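Local coordinates for protein putative methylthioribose-1-phosphate isomerase (Archaeoglobus fulgidus, PDB 1T5O) that probably catalyses the interconversion of 5-methylthioribose 1-phosphate and 5-methylthioribulose 1-phosphate, an isomerisation in methionine biosynthesis, at residues R4-L12 with A49-L60; L314-G325 with P329-K340. All blocks are in the same frame, centred on the assembly; numbering follows the deposited sequence.

Starting from the N terminus, the chain makes the hairpin of strands 6-8 and 12-15, adds strand 26-29, and then comes back as helix 47-61 to lie against the first strand; contact 1 closes that loop, with 36 residues between its segments. Contact 2 opens only near the other end, where strand 319-322 of the seven-stranded mixed sheet turns into 325-327; three residues, two of them in that strand, separate segments 314-325 and 329-340. The two follow in series, neither nested nor crossed, about 31 Å apart between centres and on opposite sides of the chain's centre. Contact 1 ties the small N-terminal sheet to helix 47-61; contact 2 fastens the C-terminal helix to the Rossmann-like sheet.

Contact 1. Residues R4-L12 with A49-L60; sequences RSIFWDDGL and ALEAAGAYGIAL
Ala49 begins the contact beside Ile6, its carbonyl O near Ile6 CG2, with its methyl also near Ser5 OG, which hydrogen-bonds to Thr161 O. One turn on, Ala52 CB meets Ile6 CG2 at 4.0 Å, and the next residue takes the other branch: Ile6 CD1 rests 3.6 Å from Ala53 CA. That reach comes from an extended chain, with CG1 opposite the backbone N (chi1 177°) and CD1 stretched on beyond it. The small methyls are consistent with the close approach of strand 6-8 to helix segment 49-60; the two axes run at 29° to each other.

Tyr56 is the large residue that fills the interface. Its CD2 side faces Ile6 CG1, CD1 lies 3.9 Å from Trp8 CE3, and the backbone of Phe7 passes over one ring face. Leu12 CD1 packs on Tyr56 CB, at the base of the side chain, at 3.8 Å; Ala122 and Ala126 of helix 111-141 also touch this tyrosine. The phenol oxygen is held by water: one molecule, lying in the plane of the ring, bonds Tyr56 OH at 2.8 Å and also links Ile6 O and Arg4 NH1, while a second joins it to Trp8 N through a weak bond. A phenylalanine here would probably leave both waters without the phenol oxygen that joins them, and so cut the helix's water-borne link to Ile6 O and Arg4 NH1.

Farther along, Ala59 CB approaches Trp8 CZ3 obliquely, and Leu60 CA comes to the indole edge, 4.2 Å from Trp8 CH2. Leu60 CD2 touches Leu12 CD1, the two side chains crossing at about a right angle.

Apolar contacts thus join the N-terminal sheet to the helix directly, whereas the polar connection runs entirely through water.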
loop_
_atom_site.group_PDB
_atom_site.type_symbol
_atom_site.label_atom_id
_atom_site.label_comp_id
_atom_site.label_asym_id
_atom_site.label_seq_id
_atom_site.Cartn_x
_atom_site.Cartn_y
_atom_site.Cartn_z
ATOM N N ARG A 4 10.243 -24.620 -14.004
ATOM C CA ARG A 4 8.908 -24.775 -13.429
ATOM C C ARG A 4 9.183 -24.390 -11.972
ATOM O O ARG A 4 10.322 -24.494 -11.519
ATOM C CB ARG A 4 8.422 -26.229 -13.503
ATOM C CG ARG A 4 7.946 -26.677 -14.878
ATOM C CD ARG A 4 7.303 -28.044 -14.746
ATOM N NE ARG A 4 6.750 -28.551 -15.997
ATOM C CZ ARG A 4 6.114 -29.713 -16.087
ATOM N NH1 ARG A 4 5.956 -30.467 -15.000
ATOM N NH2 ARG A 4 5.632 -30.120 -17.256
ATOM N N SER A 5 8.165 -23.959 -11.237
ATOM C CA SER A 5 8.387 -23.519 -9.853
ATOM C C SER A 5 8.724 -24.664 -8.895
ATOM O O SER A 5 9.317 -24.451 -7.840
ATOM C CB SER A 5 7.153 -22.775 -9.339
ATOM O OG SER A 5 6.118 -23.706 -9.192
ATOM N N ILE A 6 8.319 -25.874 -9.265
ATOM C CA ILE A 6 8.585 -27.066 -8.467
ATOM C C ILE A 6 8.546 -28.226 -9.462
ATOM O O ILE A 6 7.639 -28.301 -10.308
ATOM C CB ILE A 6 7.526 -27.253 -7.347
ATOM C CG1 ILE A 6 7.793 -28.552 -6.590
ATOM C CG2 ILE A 6 6.107 -27.281 -7.934
ATOM C CD1 ILE A 6 6.869 -28.736 -5.404
ATOM N N PHE A 7 9.545 -29.108 -9.390
ATOM C CA PHE A 7 9.620 -30.231 -10.317
ATOM C C PHE A 7 10.489 -31.393 -9.808
ATOM O O PHE A 7 11.091 -31.327 -8.738
ATOM C CB PHE A 7 10.169 -29.730 -11.659
ATOM C CG PHE A 7 11.459 -28.963 -11.525
ATOM C CD1 PHE A 7 11.457 -27.647 -11.060
ATOM C CD2 PHE A 7 12.676 -29.564 -11.824
ATOM C CE1 PHE A 7 12.642 -26.943 -10.893
ATOM C CE2 PHE A 7 13.869 -28.870 -11.662
ATOM C CZ PHE A 7 13.853 -27.556 -11.196
ATOM N N TRP A 8 10.541 -32.466 -10.587
ATOM C CA TRP A 8 11.350 -33.620 -10.218
ATOM C C TRP A 8 12.486 -33.775 -11.217
ATOM O O TRP A 8 12.268 -33.833 -12.425
ATOM C CB TRP A 8 10.514 -34.894 -10.201
ATOM C CG TRP A 8 11.225 -36.031 -9.524
ATOM C CD1 TRP A 8 12.129 -36.906 -10.085
ATOM C CD2 TRP A 8 11.117 -36.394 -8.143
ATOM N NE1 TRP A 8 12.583 -37.790 -9.127
ATOM C CE2 TRP A 8 11.978 -37.497 -7.927
ATOM C CE3 TRP A 8 10.375 -35.890 -7.060
ATOM C CZ2 TRP A 8 12.113 -38.109 -6.675
ATOM C CZ3 TRP A 8 10.511 -36.497 -5.815
ATOM C CH2 TRP A 8 11.378 -37.599 -5.635
ATOM N N ASP A 9 13.698 -33.818 -10.697
ATOM C CA ASP A 9 14.899 -33.955 -11.508
ATOM C C ASP A 9 15.879 -34.584 -10.540
ATOM O O ASP A 9 16.656 -33.884 -9.883
ATOM C CB ASP A 9 15.406 -32.585 -11.930
ATOM C CG ASP A 9 15.536 -32.450 -13.424
ATOM O OD1 ASP A 9 14.526 -32.681 -14.134
ATOM O OD2 ASP A 9 16.647 -32.102 -13.890
ATOM N N ASP A 10 15.820 -35.907 -10.448
ATOM C CA ASP A 10 16.663 -36.652 -9.520
ATOM C C ASP A 10 16.367 -36.109 -8.133
ATOM O O ASP A 10 17.272 -35.783 -7.367
ATOM C CB ASP A 10 18.149 -36.478 -9.848
ATOM C CG ASP A 10 18.501 -36.971 -11.240
ATOM O OD1 ASP A 10 17.834 -37.906 -11.739
ATOM O OD2 ASP A 10 19.461 -36.425 -11.831
ATOM N N GLY A 11 15.079 -35.996 -7.823
ATOM C CA GLY A 11 14.682 -35.483 -6.532
ATOM C C GLY A 11 13.814 -34.256 -6.680
ATOM O O GLY A 11 13.777 -33.636 -7.748
ATOM N N LEU A 12 13.124 -33.905 -5.596
ATOM C CA LEU A 12 12.230 -32.753 -5.581
ATOM C C LEU A 12 12.986 -31.428 -5.609
ATOM O O LEU A 12 13.742 -31.118 -4.686
ATOM C CB LEU A 12 11.350 -32.803 -4.333
ATOM C CG LEU A 12 10.004 -32.072 -4.372
ATOM C CD1 LEU A 12 9.258 -32.312 -3.051
ATOM C CD2 LEU A 12 10.220 -30.579 -4.622
ATOM N N ALA A 49 0.961 -25.085 -7.099
ATOM C CA ALA A 49 2.307 -25.367 -6.634
ATOM C C ALA A 49 2.217 -26.234 -5.385
ATOM O O ALA A 49 2.983 -27.194 -5.211
ATOM C CB ALA A 49 3.031 -24.068 -6.320
ATOM N N LEU A 50 1.251 -25.910 -4.526
ATOM C CA LEU A 50 1.073 -26.650 -3.288
ATOM C C LEU A 50 0.490 -28.020 -3.534
ATOM O O LEU A 50 0.718 -28.947 -2.747
ATOM C CB LEU A 50 0.183 -25.878 -2.318
ATOM C CG LEU A 50 0.897 -24.700 -1.666
ATOM C CD1 LEU A 50 -0.091 -23.949 -0.781
ATOM C CD2 LEU A 50 2.094 -25.201 -0.836
ATOM N N GLU A 51 -0.291 -28.147 -4.605
ATOM C CA GLU A 51 -0.873 -29.437 -4.919
ATOM C C GLU A 51 0.269 -30.329 -5.376
ATOM O O GLU A 51 0.381 -31.480 -4.957
ATOM C CB GLU A 51 -1.910 -29.338 -6.041
ATOM C CG GLU A 51 -2.630 -30.667 -6.254
ATOM C CD GLU A 51 -3.386 -30.720 -7.556
ATOM O OE1 GLU A 51 -3.249 -29.776 -8.352
ATOM O OE2 GLU A 51 -4.105 -31.710 -7.797
ATOM N N ALA A 52 1.111 -29.780 -6.247
ATOM C CA ALA A 52 2.255 -30.515 -6.756
ATOM C C ALA A 52 3.215 -30.828 -5.600
ATOM O O ALA A 52 3.856 -31.886 -5.582
ATOM C CB ALA A 52 2.958 -29.692 -7.861
ATOM N N ALA A 53 3.311 -29.919 -4.630
ATOM C CA ALA A 53 4.177 -30.154 -3.475
ATOM C C ALA A 53 3.651 -31.358 -2.684
ATOM O O ALA A 53 4.421 -32.228 -2.258
ATOM C CB ALA A 53 4.223 -28.920 -2.574
ATOM N N GLY A 54 2.334 -31.396 -2.483
ATOM C CA GLY A 54 1.724 -32.502 -1.770
ATOM C C GLY A 54 2.006 -33.839 -2.442
ATOM O O GLY A 54 2.387 -34.799 -1.774
ATOM N N ALA A 55 1.820 -33.899 -3.761
ATOM C CA ALA A 55 2.052 -35.130 -4.528
ATOM C C ALA A 55 3.521 -35.531 -4.583
ATOM O O ALA A 55 3.852 -36.696 -4.395
ATOM C CB ALA A 55 1.503 -34.983 -5.949
ATOM N N TYR A 56 4.405 -34.579 -4.864
ATOM C CA TYR A 56 5.826 -34.912 -4.916
ATOM C C TYR A 56 6.268 -35.303 -3.515
ATOM O O TYR A 56 7.227 -36.060 -3.350
ATOM C CB TYR A 56 6.662 -33.727 -5.401
ATOM C CG TYR A 56 6.588 -33.495 -6.895
ATOM C CD1 TYR A 56 6.825 -34.535 -7.799
ATOM C CD2 TYR A 56 6.340 -32.228 -7.406
ATOM C CE1 TYR A 56 6.819 -34.307 -9.184
ATOM C CE2 TYR A 56 6.335 -31.983 -8.777
ATOM C CZ TYR A 56 6.574 -33.016 -9.659
ATOM O OH TYR A 56 6.569 -32.759 -11.011
ATOM N N GLY A 57 5.560 -34.776 -2.512
ATOM C CA GLY A 57 5.889 -35.088 -1.132
ATOM C C GLY A 57 5.818 -36.586 -0.896
ATOM O O GLY A 57 6.710 -37.161 -0.275
ATOM N N ILE A 58 4.750 -37.208 -1.401
ATOM C CA ILE A 58 4.524 -38.650 -1.274
ATOM C C ILE A 58 5.584 -39.425 -2.063
ATOM O O ILE A 58 6.069 -40.456 -1.600
ATOM C CB ILE A 58 3.097 -39.035 -1.788
ATOM C CG1 ILE A 58 2.023 -38.308 -0.963
ATOM C CG2 ILE A 58 2.905 -40.555 -1.777
ATOM C CD1 ILE A 58 2.129 -38.485 0.568
ATOM N N ALA A 59 5.940 -38.937 -3.255
ATOM C CA ALA A 59 6.966 -39.602 -4.058
ATOM C C ALA A 59 8.280 -39.495 -3.288
ATOM O O ALA A 59 9.096 -40.423 -3.260
ATOM C CB ALA A 59 7.099 -38.934 -5.414
ATOM N N LEU A 60 8.472 -38.350 -2.650
ATOM C CA LEU A 60 9.666 -38.116 -1.861
ATOM C C LEU A 60 9.675 -39.051 -0.649
ATOM O O LEU A 60 10.637 -39.770 -0.412
ATOM C CB LEU A 60 9.713 -36.653 -1.397
ATOM C CG LEU A 60 10.881 -36.221 -0.496
ATOM C CD1 LEU A 60 12.219 -36.618 -1.134
ATOM C CD2 LEU A 60 10.821 -34.718 -0.275
HETATM O O HOH W 1 6.574 -30.159 -12.091
HETATM O O HOH W 2 8.718 -33.214 -13.331
#

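Contact 2. Residues L314-G325 with P329-K340; sequences LENVTALITEYG and PPYEVNVPKVLK
Tyr331 lays its ring against Leu314 and Leu320, CD1 3.6 Å from Leu314 CB and CE2 3.8 Å from Leu320 CG. This is the C-terminal helix 331-338 docked on strand 319-322 of the Rossmann-like sheet, the two almost parallel at 9°, with strand 325-327 in the connection between them. Pro329 CA lies over the centre of one face of the same ring, while Leu314 O and Val317 O lie at its edge. The phenol OH of Tyr331 donates to Val317 O at 2.7 Å, arriving from well above the carbonyl plane, 64° out of it, rather than on a lone pair. The bond anchors the first turn of the helix to the residues leading into the strand.

Farther on, Leu320 CD1 meets Val335 CG2, and Leu339 CD2 reaches Tyr324 CB. Tyr324 belongs to the type I turn from Thr322 to Gly325, where Thr322 OG1 accepts from Tyr324 N in an ST turn and donates to Gly325 O on an in-plane lone pair. With chi1 at 78°, OG1 sits between backbone N and carbonyl carbon, which lets it serve both. The helix ends in a Schellman motif at Lys340, whose CE comes to the edge of the Tyr324 ring, 4.0 Å from CD1. A bridging water donates to Tyr324 O and to Val338 O. Its oxygen lies 2.9 Å from Val338 O.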
loop_
_atom_site.group_PDB
_atom_site.type_symbol
_atom_site.label_atom_id
_atom_site.label_comp_id
_atom_site.label_asym_id
_atom_site.label_seq_id
_atom_site.Cartn_x
_atom_site.Cartn_y
_atom_site.Cartn_z
ATOM N N LEU A 314 -19.297 -10.234 -7.778
ATOM C CA LEU A 314 -19.238 -10.616 -9.185
ATOM C C LEU A 314 -19.760 -9.515 -10.101
ATOM O O LEU A 314 -19.501 -9.530 -11.303
ATOM C CB LEU A 314 -19.996 -11.927 -9.416
ATOM C CG LEU A 314 -19.203 -13.103 -8.837
ATOM C CD1 LEU A 314 -20.031 -14.383 -8.969
ATOM C CD2 LEU A 314 -17.853 -13.237 -9.562
ATOM N N GLU A 315 -20.491 -8.560 -9.524
ATOM C CA GLU A 315 -21.010 -7.438 -10.296
ATOM C C GLU A 315 -19.834 -6.587 -10.817
ATOM O O GLU A 315 -19.978 -5.830 -11.776
ATOM C CB GLU A 315 -21.934 -6.568 -9.420
ATOM C CG GLU A 315 -23.102 -5.957 -10.189
ATOM C CD GLU A 315 -22.901 -4.483 -10.468
ATOM O OE1 GLU A 315 -22.658 -3.740 -9.483
ATOM O OE2 GLU A 315 -22.992 -4.064 -11.654
ATOM N N ASN A 316 -18.677 -6.694 -10.170
ATOM C CA ASN A 316 -17.485 -5.944 -10.585
ATOM C C ASN A 316 -16.540 -6.801 -11.440
ATOM O O ASN A 316 -15.394 -6.419 -11.675
ATOM C CB ASN A 316 -16.699 -5.456 -9.360
ATOM C CG ASN A 316 -17.413 -4.355 -8.587
ATOM O OD1 ASN A 316 -18.586 -4.076 -8.823
ATOM N ND2 ASN A 316 -16.698 -3.735 -7.631
ATOM N N VAL A 317 -17.003 -7.973 -11.870
ATOM C CA VAL A 317 -16.176 -8.858 -12.698
ATOM C C VAL A 317 -16.794 -8.934 -14.098
ATOM O O VAL A 317 -17.948 -9.363 -14.261
ATOM C CB VAL A 317 -16.107 -10.264 -12.081
ATOM C CG1 VAL A 317 -15.303 -11.207 -12.994
ATOM C CG2 VAL A 317 -15.462 -10.168 -10.670
ATOM N N THR A 318 -16.031 -8.497 -15.093
ATOM C CA THR A 318 -16.483 -8.475 -16.489
ATOM C C THR A 318 -16.622 -9.892 -17.042
ATOM O O THR A 318 -17.551 -10.192 -17.800
ATOM C CB THR A 318 -15.475 -7.680 -17.368
ATOM O OG1 THR A 318 -15.228 -6.399 -16.760
ATOM C CG2 THR A 318 -16.035 -7.480 -18.798
ATOM N N ALA A 319 -15.685 -10.762 -16.668
ATOM C CA ALA A 319 -15.747 -12.144 -17.105
ATOM C C ALA A 319 -14.750 -12.968 -16.314
ATOM O O ALA A 319 -13.756 -12.438 -15.807
ATOM C CB ALA A 319 -15.430 -12.242 -18.639
ATOM N N LEU A 320 -15.019 -14.268 -16.227
ATOM C CA LEU A 320 -14.142 -15.213 -15.563
ATOM C C LEU A 320 -13.414 -15.964 -16.700
ATOM O O LEU A 320 -14.031 -16.375 -17.669
ATOM C CB LEU A 320 -14.978 -16.193 -14.712
ATOM C CG LEU A 320 -15.863 -15.553 -13.635
ATOM C CD1 LEU A 320 -16.804 -16.585 -13.032
ATOM C CD2 LEU A 320 -14.988 -14.917 -12.547
ATOM N N ILE A 321 -12.097 -16.110 -16.585
ATOM C CA ILE A 321 -11.317 -16.820 -17.581
ATOM C C ILE A 321 -10.902 -18.145 -16.953
ATOM O O ILE A 321 -10.104 -18.155 -16.023
ATOM C CB ILE A 321 -10.035 -16.044 -17.959
ATOM C CG1 ILE A 321 -10.385 -14.642 -18.467
ATOM C CG2 ILE A 321 -9.281 -16.814 -19.045
ATOM C CD1 ILE A 321 -9.153 -13.728 -18.614
ATOM N N THR A 322 -11.415 -19.251 -17.481
ATOM C CA THR A 322 -11.122 -20.589 -16.935
ATOM C C THR A 322 -10.561 -21.515 -18.027
ATOM O O THR A 322 -10.496 -21.118 -19.186
ATOM C CB THR A 322 -12.429 -21.226 -16.365
ATOM O OG1 THR A 322 -13.241 -21.731 -17.440
ATOM C CG2 THR A 322 -13.232 -20.168 -15.567
ATOM N N GLU A 323 -10.165 -22.739 -17.671
ATOM C CA GLU A 323 -9.632 -23.667 -18.677
ATOM C C GLU A 323 -10.779 -24.277 -19.487
ATOM O O GLU A 323 -10.563 -25.029 -20.448
ATOM C CB GLU A 323 -8.794 -24.783 -18.028
ATOM C CG GLU A 323 -9.587 -25.904 -17.330
ATOM C CD GLU A 323 -9.925 -25.564 -15.888
ATOM O OE1 GLU A 323 -10.328 -24.409 -15.616
ATOM O OE2 GLU A 323 -9.806 -26.468 -15.030
ATOM N N TYR A 324 -12.002 -23.946 -19.091
ATOM C CA TYR A 324 -13.201 -24.423 -19.771
ATOM C C TYR A 324 -13.738 -23.330 -20.687
ATOM O O TYR A 324 -14.711 -23.540 -21.424
ATOM C CB TYR A 324 -14.283 -24.799 -18.752
ATOM C CG TYR A 324 -14.061 -26.136 -18.095
ATOM C CD1 TYR A 324 -14.796 -27.252 -18.496
ATOM C CD2 TYR A 324 -13.125 -26.287 -17.070
ATOM C CE1 TYR A 324 -14.611 -28.501 -17.879
ATOM C CE2 TYR A 324 -12.920 -27.522 -16.456
ATOM C CZ TYR A 324 -13.670 -28.630 -16.864
ATOM O OH TYR A 324 -13.488 -29.861 -16.262
ATOM N N GLY A 325 -13.099 -22.160 -20.643
ATOM C CA GLY A 325 -13.524 -21.058 -21.478
ATOM C C GLY A 325 -13.792 -19.778 -20.695
ATOM O O GLY A 325 -13.669 -19.743 -19.460
ATOM N N PRO A 329 -21.537 -12.812 -17.430
ATOM C CA PRO A 329 -22.740 -12.708 -16.592
ATOM C C PRO A 329 -23.927 -13.056 -17.492
ATOM O O PRO A 329 -23.856 -12.884 -18.703
ATOM C CB PRO A 329 -22.760 -11.231 -16.173
ATOM C CG PRO A 329 -21.266 -10.825 -16.235
ATOM C CD PRO A 329 -20.815 -11.523 -17.497
ATOM N N PRO A 330 -25.020 -13.573 -16.921
ATOM C CA PRO A 330 -25.248 -13.866 -15.496
ATOM C C PRO A 330 -24.508 -15.150 -15.067
ATOM O O PRO A 330 -24.708 -16.228 -15.655
ATOM C CB PRO A 330 -26.772 -13.989 -15.413
ATOM C CG PRO A 330 -27.123 -14.624 -16.750
ATOM C CD PRO A 330 -26.204 -13.909 -17.739
ATOM N N TYR A 331 -23.661 -15.027 -14.048
ATOM C CA TYR A 331 -22.872 -16.145 -13.566
ATOM C C TYR A 331 -23.704 -17.306 -13.018
ATOM O O TYR A 331 -23.328 -18.455 -13.197
ATOM C CB TYR A 331 -21.858 -15.646 -12.527
ATOM C CG TYR A 331 -20.859 -14.666 -13.133
ATOM C CD1 TYR A 331 -20.727 -13.360 -12.635
ATOM C CD2 TYR A 331 -20.066 -15.044 -14.220
ATOM C CE1 TYR A 331 -19.813 -12.448 -13.220
ATOM C CE2 TYR A 331 -19.159 -14.149 -14.812
ATOM C CZ TYR A 331 -19.035 -12.853 -14.312
ATOM O OH TYR A 331 -18.138 -11.983 -14.912
ATOM N N GLU A 332 -24.843 -16.995 -12.403
ATOM C CA GLU A 332 -25.728 -18.014 -11.838
ATOM C C GLU A 332 -26.146 -18.978 -12.949
ATOM O O GLU A 332 -26.377 -20.163 -12.710
ATOM C CB GLU A 332 -26.971 -17.355 -11.238
ATOM C CG GLU A 332 -27.622 -18.174 -10.136
ATOM C CD GLU A 332 -26.793 -18.208 -8.846
ATOM O OE1 GLU A 332 -26.235 -17.160 -8.445
ATOM O OE2 GLU A 332 -26.716 -19.280 -8.217
ATOM N N VAL A 333 -26.258 -18.459 -14.163
ATOM C CA VAL A 333 -26.608 -19.305 -15.297
ATOM C C VAL A 333 -25.365 -19.885 -15.989
ATOM O O VAL A 333 -25.277 -21.090 -16.212
ATOM C CB VAL A 333 -27.420 -18.531 -16.389
ATOM C CG1 VAL A 333 -27.661 -19.437 -17.592
ATOM C CG2 VAL A 333 -28.758 -18.067 -15.847
ATOM N N ASN A 334 -24.394 -19.033 -16.297
ATOM C CA ASN A 334 -23.225 -19.457 -17.060
ATOM C C ASN A 334 -22.091 -20.212 -16.412
ATOM O O ASN A 334 -21.375 -20.942 -17.102
ATOM C CB ASN A 334 -22.662 -18.259 -17.828
ATOM C CG ASN A 334 -23.678 -17.676 -18.780
ATOM O OD1 ASN A 334 -24.506 -18.403 -19.308
ATOM N ND2 ASN A 334 -23.616 -16.369 -19.016
ATOM N N VAL A 335 -21.913 -20.045 -15.111
ATOM C CA VAL A 335 -20.858 -20.769 -14.420
ATOM C C VAL A 335 -21.174 -22.278 -14.459
ATOM O O VAL A 335 -20.321 -23.077 -14.858
ATOM C CB VAL A 335 -20.698 -20.245 -12.975
ATOM C CG1 VAL A 335 -19.944 -21.255 -12.097
ATOM C CG2 VAL A 335 -19.911 -18.906 -13.016
ATOM N N PRO A 336 -22.403 -22.682 -14.071
ATOM C CA PRO A 336 -22.731 -24.121 -14.113
ATOM C C PRO A 336 -22.656 -24.657 -15.543
ATOM O O PRO A 336 -22.166 -25.761 -15.791
ATOM C CB PRO A 336 -24.162 -24.177 -13.565
ATOM C CG PRO A 336 -24.239 -23.003 -12.660
ATOM C CD PRO A 336 -23.494 -21.917 -13.437
ATOM N N LYS A 337 -23.135 -23.862 -16.491
ATOM C CA LYS A 337 -23.118 -24.267 -17.890
ATOM C C LYS A 337 -21.700 -24.500 -18.428
ATOM O O LYS A 337 -21.387 -25.573 -18.954
ATOM C CB LYS A 337 -23.827 -23.211 -18.751
ATOM C CG LYS A 337 -23.947 -23.601 -20.208
ATOM C CD LYS A 337 -24.317 -22.422 -21.120
ATOM C CE LYS A 337 -23.942 -22.746 -22.570
ATOM N NZ LYS A 337 -24.177 -21.643 -23.555
ATOM N N VAL A 338 -20.829 -23.499 -18.293
ATOM C CA VAL A 338 -19.466 -23.620 -18.803
ATOM C C VAL A 338 -18.572 -24.639 -18.072
ATOM O O VAL A 338 -17.764 -25.347 -18.709
ATOM C CB VAL A 338 -18.739 -22.253 -18.783
ATOM C CG1 VAL A 338 -17.320 -22.424 -19.318
ATOM C CG2 VAL A 338 -19.514 -21.226 -19.644
ATOM N N LEU A 339 -18.689 -24.690 -16.747
ATOM C CA LEU A 339 -17.869 -25.603 -15.962
ATOM C C LEU A 339 -18.472 -27.006 -15.919
ATOM O O LEU A 339 -17.932 -27.907 -15.281
ATOM C CB LEU A 339 -17.683 -25.063 -14.542
ATOM C CG LEU A 339 -16.940 -23.724 -14.442
ATOM C CD1 LEU A 339 -16.714 -23.384 -12.956
ATOM C CD2 LEU A 339 -15.599 -23.803 -15.202
ATOM N N LYS A 340 -19.594 -27.161 -16.610
ATOM C CA LYS A 340 -20.322 -28.419 -16.704
ATOM C C LYS A 340 -20.691 -29.026 -15.356
ATOM O O LYS A 340 -20.405 -30.198 -15.109
ATOM C CB LYS A 340 -19.516 -29.439 -17.505
ATOM C CG LYS A 340 -19.079 -28.963 -18.876
ATOM C CD LYS A 340 -18.078 -29.956 -19.456
ATOM C CE LYS A 340 -17.345 -29.418 -20.681
ATOM N NZ LYS A 340 -18.126 -29.595 -21.937
HETATM O O HOH W 3 -17.018 -25.703 -21.512
#